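Local coordinates for IRMA (Escherichia coli CFT073, PDB 5EK5), which is a secreted virulence-associated protein with a fibronectin-like fold that probably mimics interleukin receptors, its precise function being unsettled, at residues B[10-15]-B[112-117]; B[26-31]-B[77-82]; B[44-49]-B[59-64]; B[90-95]-B[106-111]. All coordinates share one frame; numbering follows the deposited sequence.

Interaction 1 of 4, residues B[10-15]-B[112-117]; sequences SIRNTD and DPQDYH. With EDO (1,2-ethanediol), chain F.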
# COMPACT_ATOMS: atom_id res chain seq x y z
N SER B 10 -9.40 -0.96 -5.54
CA SER B 10 -8.61 -0.51 -4.41
C SER B 10 -7.79 0.67 -4.91
O SER B 10 -7.34 0.68 -6.06
CB SER B 10 -7.73 -1.62 -3.87
OG SER B 10 -6.63 -1.85 -4.73
N ILE B 11 -7.60 1.66 -4.06
CA ILE B 11 -6.87 2.85 -4.46
C ILE B 11 -6.03 3.33 -3.30
O ILE B 11 -6.49 3.42 -2.16
CB ILE B 11 -7.82 3.96 -4.97
CG1 ILE B 11 -7.03 5.19 -5.42
CG2 ILE B 11 -8.86 4.32 -3.92
CD1 ILE B 11 -7.85 6.19 -6.20
N ARG B 12 -4.76 3.61 -3.58
CA ARG B 12 -3.83 4.07 -2.57
C ARG B 12 -2.78 4.98 -3.18
O ARG B 12 -2.48 4.88 -4.37
CB ARG B 12 -3.18 2.87 -1.87
CG ARG B 12 -2.29 2.02 -2.77
CD ARG B 12 -1.80 0.78 -2.03
NE ARG B 12 -0.86 -0.01 -2.83
CZ ARG B 12 0.46 0.10 -2.78
NH1 ARG B 12 1.02 0.98 -1.96
NH2 ARG B 12 1.22 -0.66 -3.54
N ASN B 13 -2.23 5.85 -2.36
CA ASN B 13 -1.17 6.75 -2.78
C ASN B 13 0.18 6.05 -2.64
O ASN B 13 0.52 5.56 -1.56
CB ASN B 13 -1.21 8.04 -1.97
CG ASN B 13 0.02 8.89 -2.17
OD1 ASN B 13 0.73 9.20 -1.21
ND2 ASN B 13 0.28 9.27 -3.41
N THR B 14 0.94 6.01 -3.73
CA THR B 14 2.17 5.22 -3.76
C THR B 14 3.44 6.06 -3.83
O THR B 14 4.53 5.55 -3.57
CB THR B 14 2.17 4.25 -4.96
OG1 THR B 14 1.93 4.99 -6.17
CG2 THR B 14 1.11 3.18 -4.79
N ASP B 15 3.30 7.34 -4.14
CA ASP B 15 4.46 8.22 -4.24
C ASP B 15 4.07 9.68 -4.40
O ASP B 15 2.93 10.02 -4.71
CB ASP B 15 5.32 7.80 -5.45
CG ASP B 15 6.76 8.28 -5.33
OD1 ASP B 15 7.07 9.05 -4.40
OD2 ASP B 15 7.57 7.89 -6.20
N ASP B 112 -12.06 1.04 -2.81
CA ASP B 112 -11.56 0.51 -1.55
C ASP B 112 -10.32 1.31 -1.16
O ASP B 112 -9.19 0.87 -1.39
CB ASP B 112 -11.23 -0.97 -1.69
CG ASP B 112 -10.89 -1.63 -0.38
OD1 ASP B 112 -11.21 -1.06 0.68
OD2 ASP B 112 -10.28 -2.73 -0.39
N PRO B 113 -10.52 2.49 -0.56
CA PRO B 113 -9.45 3.47 -0.32
C PRO B 113 -8.52 3.10 0.84
O PRO B 113 -8.94 2.40 1.75
CB PRO B 113 -10.23 4.74 0.02
CG PRO B 113 -11.45 4.23 0.70
CD PRO B 113 -11.81 2.95 -0.02
N GLN B 114 -7.29 3.58 0.80
CA GLN B 114 -6.40 3.46 1.95
C GLN B 114 -6.69 4.57 2.95
O GLN B 114 -6.04 5.63 2.90
CB GLN B 114 -4.94 3.47 1.52
CG GLN B 114 -4.00 2.95 2.59
CD GLN B 114 -2.54 2.98 2.21
OE1 GLN B 114 -2.11 3.74 1.34
NE2 GLN B 114 -1.75 2.11 2.84
N ASP B 115 -7.64 4.35 3.86
CA ASP B 115 -8.02 5.36 4.84
C ASP B 115 -7.37 5.14 6.19
O ASP B 115 -8.02 5.24 7.23
CB ASP B 115 -9.54 5.39 5.02
CG ASP B 115 -10.12 4.03 5.31
OD1 ASP B 115 -9.37 3.03 5.23
OD2 ASP B 115 -11.32 3.94 5.63
N TYR B 116 -6.08 4.84 6.17
CA TYR B 116 -5.33 4.57 7.39
C TYR B 116 -3.89 4.98 7.16
O TYR B 116 -3.39 4.87 6.04
CB TYR B 116 -5.41 3.09 7.78
CG TYR B 116 -4.95 2.16 6.69
CD1 TYR B 116 -3.61 1.84 6.54
CD2 TYR B 116 -5.87 1.63 5.79
CE1 TYR B 116 -3.19 1.01 5.53
CE2 TYR B 116 -5.46 0.79 4.78
CZ TYR B 116 -4.12 0.49 4.65
OH TYR B 116 -3.71 -0.35 3.64
N HIS B 117 -3.23 5.48 8.19
CA HIS B 117 -1.81 5.76 8.10
C HIS B 117 -1.04 4.48 8.36
O HIS B 117 -1.08 3.94 9.47
CB HIS B 117 -1.38 6.84 9.09
CG HIS B 117 -1.88 8.22 8.74
ND1 HIS B 117 -1.43 8.90 7.64
CD2 HIS B 117 -2.78 9.02 9.36
CE1 HIS B 117 -2.04 10.08 7.58
NE2 HIS B 117 -2.86 10.17 8.62
C1 EDO F . -11.11 0.64 3.17
O1 EDO F . -11.35 1.91 3.70
C2 EDO F . -9.80 0.10 3.72
O2 EDO F . -9.02 -0.35 2.65
O HOH W 1 -0.05 3.08 0.14
O HOH W 2 -3.01 5.85 0.26
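S10 and I11 run parallel to D112 and P113, and two backbone bonds tie them: I11 N gives its hydrogen to D112 O at 3.2 Å, and Q114 N gives its own to I11 O at 3.1 Å. The second bond is the more bent, 137° at the hydrogen, and just beyond it the chain turns away through an inverse gamma turn centred on Q114. P113 costs the pairing nothing, since the bonds use D112 O and Q114 N on either side of it; its CA also approaches I11 O. The branched I11 rests CG2 against P113 CA at 3.7 Å. Its CG1, set anti to the backbone N (chi1 -179°), carries CD1 away from this contact, and the side chain also touches L30. On the other face S10 and D112 meet through their CB atoms. D112 sends OD2 to Y8, while OD1 lies 3.0 Å from O2 of an ethanediol probably left by crystallisation. Q114 reaches back with an extended chain until OE1 stands 3.5 Å from R12 CB. Two waters, both modelled rather close, link that oxygen to N13 N, N13 O and R12 NH1. T14 CG2 lies 3.6 Å above the guanidinium plane of R12. N13 turns OD1 to Y116 and L119 of the second subunit, and Q114 forms backbone bonds with that subunit. Strand 111-113 is thus the outermost strand, within this chain, of a mixed four-strand sheet, set parallel to the first strand of a fibronectin-like beta-sandwich.

Interaction 2 of 4, residues B[26-31]-B[77-82]; sequences YQFRLD and AFLETE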
# COMPACT_ATOMS: atom_id res chain seq x y z
N TYR B 26 1.05 13.62 -7.02
CA TYR B 26 0.73 12.49 -6.17
C TYR B 26 0.28 11.31 -7.02
O TYR B 26 -0.70 11.39 -7.76
CB TYR B 26 -0.35 12.87 -5.15
CG TYR B 26 0.02 14.09 -4.34
CD1 TYR B 26 0.84 13.99 -3.22
CD2 TYR B 26 -0.45 15.35 -4.69
CE1 TYR B 26 1.19 15.11 -2.48
CE2 TYR B 26 -0.12 16.47 -3.96
CZ TYR B 26 0.70 16.34 -2.85
OH TYR B 26 1.04 17.46 -2.12
N GLN B 27 1.02 10.21 -6.91
CA GLN B 27 0.77 9.03 -7.71
C GLN B 27 -0.17 8.08 -7.00
O GLN B 27 0.06 7.71 -5.84
CB GLN B 27 2.08 8.33 -8.04
CG GLN B 27 1.95 7.08 -8.90
CD GLN B 27 3.29 6.47 -9.24
OE1 GLN B 27 4.34 7.06 -8.95
NE2 GLN B 27 3.28 5.29 -9.85
N PHE B 28 -1.23 7.67 -7.69
CA PHE B 28 -2.16 6.72 -7.11
C PHE B 28 -2.17 5.45 -7.95
O PHE B 28 -2.24 5.49 -9.18
CB PHE B 28 -3.57 7.31 -7.02
CG PHE B 28 -3.67 8.47 -6.07
CD1 PHE B 28 -3.32 9.75 -6.47
CD2 PHE B 28 -4.11 8.28 -4.76
CE1 PHE B 28 -3.41 10.82 -5.59
CE2 PHE B 28 -4.20 9.35 -3.89
CZ PHE B 28 -3.85 10.61 -4.30
N ARG B 29 -2.09 4.31 -7.28
CA ARG B 29 -2.26 3.03 -7.94
C ARG B 29 -3.68 2.53 -7.76
O ARG B 29 -4.20 2.47 -6.64
CB ARG B 29 -1.27 1.99 -7.43
CG ARG B 29 -1.38 0.65 -8.14
CD ARG B 29 -0.37 -0.32 -7.61
NE ARG B 29 0.99 0.13 -7.90
CZ ARG B 29 2.09 -0.48 -7.46
NH1 ARG B 29 2.00 -1.57 -6.72
NH2 ARG B 29 3.29 -0.01 -7.78
N LEU B 30 -4.32 2.17 -8.87
CA LEU B 30 -5.66 1.61 -8.81
C LEU B 30 -5.57 0.14 -9.18
O LEU B 30 -4.87 -0.23 -10.11
CB LEU B 30 -6.62 2.35 -9.75
CG LEU B 30 -7.19 3.71 -9.31
CD1 LEU B 30 -6.10 4.76 -9.21
CD2 LEU B 30 -8.30 4.18 -10.25
N ASP B 31 -6.29 -0.70 -8.44
CA ASP B 31 -6.16 -2.14 -8.59
C ASP B 31 -7.52 -2.82 -8.48
O ASP B 31 -8.26 -2.60 -7.52
CB ASP B 31 -5.20 -2.69 -7.53
CG ASP B 31 -4.84 -4.15 -7.74
OD1 ASP B 31 -5.49 -4.84 -8.55
OD2 ASP B 31 -3.88 -4.61 -7.09
N ALA B 77 -2.34 6.59 -11.75
CA ALA B 77 -2.85 7.92 -12.08
C ALA B 77 -2.12 8.98 -11.26
O ALA B 77 -1.59 8.70 -10.18
CB ALA B 77 -4.33 8.00 -11.82
N PHE B 78 -2.09 10.21 -11.77
CA PHE B 78 -1.36 11.28 -11.09
C PHE B 78 -2.24 12.49 -10.81
O PHE B 78 -3.01 12.93 -11.66
CB PHE B 78 -0.15 11.67 -11.93
CG PHE B 78 0.87 10.59 -12.03
CD1 PHE B 78 0.77 9.62 -13.02
CD2 PHE B 78 1.92 10.51 -11.13
CE1 PHE B 78 1.71 8.60 -13.12
CE2 PHE B 78 2.86 9.50 -11.22
CZ PHE B 78 2.75 8.54 -12.21
N LEU B 79 -2.10 13.02 -9.60
CA LEU B 79 -2.81 14.22 -9.19
C LEU B 79 -1.84 15.38 -9.01
O LEU B 79 -0.97 15.34 -8.15
CB LEU B 79 -3.58 13.95 -7.89
CG LEU B 79 -4.39 15.11 -7.33
CD1 LEU B 79 -5.30 15.64 -8.41
CD2 LEU B 79 -5.21 14.64 -6.15
N GLU B 80 -1.99 16.40 -9.85
CA GLU B 80 -1.11 17.57 -9.82
C GLU B 80 -1.69 18.78 -9.10
O GLU B 80 -2.84 19.16 -9.31
CB GLU B 80 -0.74 17.99 -11.25
CG GLU B 80 0.12 17.00 -12.00
CD GLU B 80 0.79 17.64 -13.20
OE1 GLU B 80 1.26 18.80 -13.08
OE2 GLU B 80 0.85 17.00 -14.27
N THR B 81 -0.87 19.38 -8.24
CA THR B 81 -1.22 20.64 -7.59
C THR B 81 0.06 21.32 -7.12
O THR B 81 1.10 20.66 -6.99
CB THR B 81 -2.18 20.45 -6.40
OG1 THR B 81 -2.66 21.72 -5.96
CG2 THR B 81 -1.46 19.75 -5.25
N GLU B 82 -0.00 22.62 -6.87
CA GLU B 82 1.15 23.35 -6.34
C GLU B 82 1.61 22.77 -5.00
O GLU B 82 0.82 22.63 -4.07
CB GLU B 82 0.84 24.83 -6.19
CG GLU B 82 2.06 25.64 -5.76
CD GLU B 82 1.80 27.13 -5.68
OE1 GLU B 82 0.64 27.55 -5.89
OE2 GLU B 82 2.75 27.89 -5.42
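Y26 to F28 and A77 to L79 pair as antiparallel neighbours in the sheet formed by strands 74-82, 23-31, 9-19 and 111-113. Y26 and L79 exchange two backbone bonds, as do F28 and A77; the F28 N to A77 O bond is short and nearly straight, 2.7 Å and 177°. Between them Q27 and F78 form the non-hydrogen-bonded pair, where each CA-H approaches an opposing carbonyl oxygen. Their side chains lie alongside each other, pointing the same way. Q27 extends fully from CG, which is anti to the backbone N (chi1 -179°), and its methylenes follow the F78 ring, with CG 3.5 Å from CE2. Amide and ring planes stand 38° apart, so this is no flat stack; a glutamine here joins an apolar stem to a polar tip on the more exposed face. Y26, F28, A77, L79 and T81 take the other side, which in this beta-sandwich faces the core and the sheet carrying strands 42-49 and 55-63. There F28 brings CE1 to L79 CB at 3.9 Å, the methylene lying at the ring edge. L79 in turn packs against L46 and L48 of the opposing sheet, and the small A77 leaves room for T63. T81 presents its methyl to the Y26 ring: CG2 is 3.8 Å from CE2, at the edge and in the ring plane. Y26 also packs on L119 and F28 on I121 of the second subunit.

Interaction 3 of 4, residues B[44-49]-B[59-64]; sequences ITLQLK and RKMETE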
# COMPACT_ATOMS: atom_id res chain seq x y z
N ILE B 44 -11.61 11.24 -11.78
CA ILE B 44 -11.82 11.26 -10.34
C ILE B 44 -11.53 12.64 -9.74
O ILE B 44 -10.46 13.19 -9.95
CB ILE B 44 -10.96 10.20 -9.64
CG1 ILE B 44 -11.18 8.83 -10.28
CG2 ILE B 44 -11.26 10.16 -8.15
CD1 ILE B 44 -10.30 7.73 -9.73
N THR B 45 -12.50 13.17 -9.01
CA THR B 45 -12.36 14.47 -8.36
C THR B 45 -12.05 14.33 -6.87
O THR B 45 -12.82 13.73 -6.13
CB THR B 45 -13.62 15.33 -8.54
OG1 THR B 45 -13.91 15.47 -9.93
CG2 THR B 45 -13.42 16.70 -7.92
N LEU B 46 -10.92 14.89 -6.45
CA LEU B 46 -10.46 14.75 -5.07
C LEU B 46 -10.33 16.09 -4.34
O LEU B 46 -9.81 17.06 -4.90
CB LEU B 46 -9.12 14.02 -5.03
CG LEU B 46 -9.08 12.58 -5.54
CD1 LEU B 46 -8.79 12.55 -7.04
CD2 LEU B 46 -8.06 11.76 -4.78
N GLN B 47 -10.81 16.14 -3.10
CA GLN B 47 -10.50 17.25 -2.20
C GLN B 47 -9.20 16.99 -1.45
O GLN B 47 -9.09 16.00 -0.72
CB GLN B 47 -11.63 17.48 -1.19
CG GLN B 47 -12.80 18.29 -1.70
CD GLN B 47 -13.87 18.47 -0.64
OE1 GLN B 47 -13.95 17.71 0.32
NE2 GLN B 47 -14.69 19.51 -0.80
N LEU B 48 -8.23 17.88 -1.62
CA LEU B 48 -6.98 17.77 -0.87
C LEU B 48 -7.13 18.52 0.45
O LEU B 48 -7.56 19.68 0.47
CB LEU B 48 -5.79 18.31 -1.67
CG LEU B 48 -5.23 17.45 -2.81
CD1 LEU B 48 -6.26 17.18 -3.89
CD2 LEU B 48 -3.98 18.08 -3.40
N LYS B 49 -6.78 17.86 1.54
CA LYS B 49 -7.04 18.40 2.87
C LYS B 49 -5.76 18.45 3.69
O LYS B 49 -4.85 17.65 3.48
CB LYS B 49 -8.08 17.53 3.58
CG LYS B 49 -9.44 17.54 2.90
CD LYS B 49 -10.43 16.64 3.63
CE LYS B 49 -11.82 16.77 3.04
NZ LYS B 49 -12.85 16.09 3.87
N ARG B 59 -9.16 19.01 -7.03
CA ARG B 59 -8.54 18.72 -8.32
C ARG B 59 -9.09 17.43 -8.91
O ARG B 59 -9.64 16.59 -8.20
CB ARG B 59 -7.02 18.65 -8.18
CG ARG B 59 -6.37 19.95 -7.74
CD ARG B 59 -6.27 20.93 -8.89
NE ARG B 59 -5.67 22.20 -8.50
CZ ARG B 59 -6.36 23.27 -8.11
NH1 ARG B 59 -7.69 23.22 -8.06
NH2 ARG B 59 -5.73 24.39 -7.77
N LYS B 60 -8.93 17.28 -10.22
CA LYS B 60 -9.39 16.08 -10.90
C LYS B 60 -8.23 15.20 -11.35
O LYS B 60 -7.15 15.70 -11.67
CB LYS B 60 -10.26 16.46 -12.10
CG LYS B 60 -11.63 17.00 -11.71
CD LYS B 60 -12.50 17.28 -12.93
CE LYS B 60 -13.79 17.96 -12.52
NZ LYS B 60 -14.70 18.19 -13.68
N MET B 61 -8.47 13.90 -11.36
CA MET B 61 -7.46 12.93 -11.75
C MET B 61 -8.00 11.99 -12.83
O MET B 61 -9.12 11.50 -12.73
CB MET B 61 -7.01 12.13 -10.52
CG MET B 61 -5.92 11.11 -10.77
SD MET B 61 -5.34 10.37 -9.23
CE MET B 61 -6.76 9.39 -8.76
N GLU B 62 -7.20 11.77 -13.88
CA GLU B 62 -7.61 10.91 -14.99
C GLU B 62 -6.82 9.61 -15.05
O GLU B 62 -5.61 9.59 -14.83
CB GLU B 62 -7.45 11.66 -16.32
CG GLU B 62 -8.26 12.95 -16.40
CD GLU B 62 -9.69 12.71 -16.83
OE1 GLU B 62 -10.30 11.73 -16.35
OE2 GLU B 62 -10.21 13.50 -17.64
N THR B 63 -7.52 8.52 -15.34
CA THR B 63 -6.87 7.22 -15.45
C THR B 63 -7.12 6.60 -16.82
O THR B 63 -8.12 6.91 -17.47
CB THR B 63 -7.38 6.22 -14.38
OG1 THR B 63 -8.67 5.72 -14.75
CG2 THR B 63 -7.45 6.87 -13.01
N GLU B 64 -6.23 5.71 -17.25
CA GLU B 64 -6.47 4.92 -18.45
C GLU B 64 -7.43 3.77 -18.15
O GLU B 64 -7.70 3.46 -16.99
CB GLU B 64 -5.18 4.35 -19.03
CG GLU B 64 -4.28 5.35 -19.72
CD GLU B 64 -3.02 4.70 -20.26
OE1 GLU B 64 -2.13 4.35 -19.45
OE2 GLU B 64 -2.93 4.51 -21.49
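Strands 42-49 and 55-63 form a beta hairpin whose strand 55-63 is outermost, within this chain, in the second sheet of the sandwich, and segments 44-49 and 59-64 are paired antiparallel within it. Four backbone hydrogen bonds hold the register. I44 and M61 exchange two, I44 N reaching M61 O at 2.7 Å; L46 and R59 exchange the other two, with L46 N to R59 O at 2.8 Å. T45 and K60 sit between them as the non-hydrogen-bonded pair. Apolar packing fills the face turned to the core. M61 bends at its last torsion (chi3 70°), which brings CE to within 4.0 Å of I44 CD1 and 4.1 Å of L46 CD1. An unbranched, flexible thioether suits this place between two branched side chains, and M61 also touches F28 of the facing sheet. The L46 and M61 side chains cross at a slant, with L46 CD1 3.9 Å from M61 CB. R59 starts on this same face and packs on L79, its end leading away from strand 42-49. On the opposite, more exposed face the long K60 chain, apolar in its stem and charged at its end, stretches out beside T45, with T45 OG1 3.3 Å from K60 CG and 3.6 Å from K60 CE.

Interaction 4 of 4, residues B[90-95]-B[106-111]; sequences TEIIKA and LPLSVF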
# COMPACT_ATOMS: atom_id res chain seq x y z
N THR B 90 -6.71 13.00 1.16
CA THR B 90 -7.54 13.33 0.00
C THR B 90 -8.87 12.60 0.11
O THR B 90 -8.92 11.46 0.57
CB THR B 90 -6.86 12.95 -1.34
OG1 THR B 90 -6.57 11.55 -1.36
CG2 THR B 90 -5.57 13.73 -1.53
N GLU B 91 -9.95 13.25 -0.30
CA GLU B 91 -11.26 12.61 -0.28
C GLU B 91 -11.87 12.57 -1.67
O GLU B 91 -12.01 13.60 -2.33
CB GLU B 91 -12.19 13.33 0.70
CG GLU B 91 -13.62 12.81 0.67
CD GLU B 91 -14.42 13.23 1.89
OE1 GLU B 91 -14.01 12.89 3.02
OE2 GLU B 91 -15.46 13.90 1.71
N ILE B 92 -12.22 11.37 -2.11
CA ILE B 92 -12.87 11.19 -3.40
C ILE B 92 -14.33 11.61 -3.27
O ILE B 92 -15.07 11.04 -2.47
CB ILE B 92 -12.79 9.74 -3.89
CG1 ILE B 92 -11.33 9.27 -3.93
CG2 ILE B 92 -13.45 9.59 -5.25
CD1 ILE B 92 -11.17 7.80 -4.24
N ILE B 93 -14.72 12.62 -4.03
CA ILE B 93 -16.08 13.15 -3.94
C ILE B 93 -16.91 12.90 -5.19
O ILE B 93 -18.13 13.02 -5.16
CB ILE B 93 -16.07 14.66 -3.65
CG1 ILE B 93 -15.41 15.41 -4.81
CG2 ILE B 93 -15.35 14.95 -2.34
CD1 ILE B 93 -15.52 16.92 -4.70
N LYS B 94 -16.24 12.56 -6.29
CA LYS B 94 -16.95 12.26 -7.53
C LYS B 94 -16.09 11.41 -8.47
O LYS B 94 -14.87 11.50 -8.44
CB LYS B 94 -17.38 13.55 -8.21
CG LYS B 94 -18.88 13.64 -8.44
CD LYS B 94 -19.35 15.08 -8.57
CE LYS B 94 -19.54 15.70 -7.18
NZ LYS B 94 -20.72 16.61 -7.09
N ALA B 95 -16.75 10.58 -9.28
CA ALA B 95 -16.03 9.75 -10.25
C ALA B 95 -16.83 9.51 -11.53
O ALA B 95 -18.03 9.23 -11.49
CB ALA B 95 -15.65 8.43 -9.62
N LEU B 106 -19.75 7.01 -11.94
CA LEU B 106 -19.27 5.83 -11.25
C LEU B 106 -19.57 5.89 -9.75
O LEU B 106 -19.17 6.84 -9.07
CB LEU B 106 -17.76 5.66 -11.47
CG LEU B 106 -17.12 4.43 -10.83
CD1 LEU B 106 -17.55 3.17 -11.56
CD2 LEU B 106 -15.61 4.57 -10.82
N PRO B 107 -20.29 4.87 -9.24
CA PRO B 107 -20.61 4.75 -7.81
C PRO B 107 -19.35 4.73 -6.95
O PRO B 107 -18.41 4.00 -7.24
CB PRO B 107 -21.34 3.41 -7.73
CG PRO B 107 -21.89 3.19 -9.10
CD PRO B 107 -20.87 3.77 -10.03
N LEU B 108 -19.34 5.54 -5.89
CA LEU B 108 -18.16 5.68 -5.05
C LEU B 108 -17.93 4.45 -4.17
O LEU B 108 -16.85 4.27 -3.62
CB LEU B 108 -18.28 6.93 -4.18
CG LEU B 108 -18.42 8.27 -4.91
CD1 LEU B 108 -18.16 9.44 -3.98
CD2 LEU B 108 -17.48 8.33 -6.12
N SER B 109 -18.95 3.61 -4.06
CA SER B 109 -18.86 2.38 -3.26
C SER B 109 -17.88 1.38 -3.86
O SER B 109 -17.38 0.49 -3.17
CB SER B 109 -20.23 1.74 -3.10
OG SER B 109 -20.84 1.51 -4.36
N VAL B 110 -17.60 1.54 -5.15
CA VAL B 110 -16.66 0.68 -5.86
C VAL B 110 -15.26 0.78 -5.26
O VAL B 110 -14.52 -0.21 -5.20
CB VAL B 110 -16.61 1.06 -7.37
CG1 VAL B 110 -15.40 0.44 -8.05
CG2 VAL B 110 -17.88 0.64 -8.06
N PHE B 111 -14.91 1.97 -4.78
CA PHE B 111 -13.56 2.22 -4.27
C PHE B 111 -13.28 1.56 -2.93
O PHE B 111 -14.12 1.51 -2.04
CB PHE B 111 -13.32 3.73 -4.15
CG PHE B 111 -13.14 4.42 -5.47
CD1 PHE B 111 -11.98 4.23 -6.20
CD2 PHE B 111 -14.12 5.26 -5.97
CE1 PHE B 111 -11.81 4.86 -7.42
CE2 PHE B 111 -13.95 5.90 -7.19
CZ PHE B 111 -12.80 5.70 -7.91
O HOH W 3 -19.40 9.99 -8.73
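I92 places CD1 squarely over one face of the F111 ring, 4.1 Å from its centroid and 10° off the normal, a CH-pi contact. The two side chains cross at about a right angle; F111 CG, set beside its own backbone N (chi1 -73°), puts the ring across the end of the isoleucine. A95 comes to the same ring at its edge, in plane, with CB 3.9 Å from F111 CE2. A small methyl fits there, since A95 CB also meets L106 CB at 3.9 Å and L108 CD2 at 4.0 Å. L108, at the start of a 3-10 turn, drapes its two methyls over the strand backbone: CD1 lies 3.8 Å from both I92 O and I93 O. It also packs on V123 of the second subunit. At the polar edge L106 N donates to A95 O at 2.8 Å, and a water accepts from A95 N at 2.8 Å and donates to L106 O. One direct and one water-mediated link thus join L106 to strand 89-99. Beyond L106 the segment meets that strand through aliphatic and aromatic contacts alone, while V110 bonds I9 of the other sheet through its backbone and F111 reaches the sandwich core beside I44 and I11.

Interaction 3 lies within the span of chain closed by interaction 2, interaction 4 follows that span, and interaction 1 encloses the other three by joining strand 9-19 to strand 111-113. Interactions 1 and 2, centres 11 Å apart, share one sheet through the neighbouring strands 9-19 and 23-31. Interactions 3 and 4, centres 10 Å apart, meet in the other. There strands 42-49 and 89-99 are neighbours. Interactions 2 and 3, centres 8 Å apart, pack across the two sheets. I11, I92, I44 and F111 connect interactions 1, 3 and 4 in the core. T90 and E91 of interaction 4 pair with a strand of the second subunit, so that sheet runs on across the interface; interactions 1 and 2 also touch that chain.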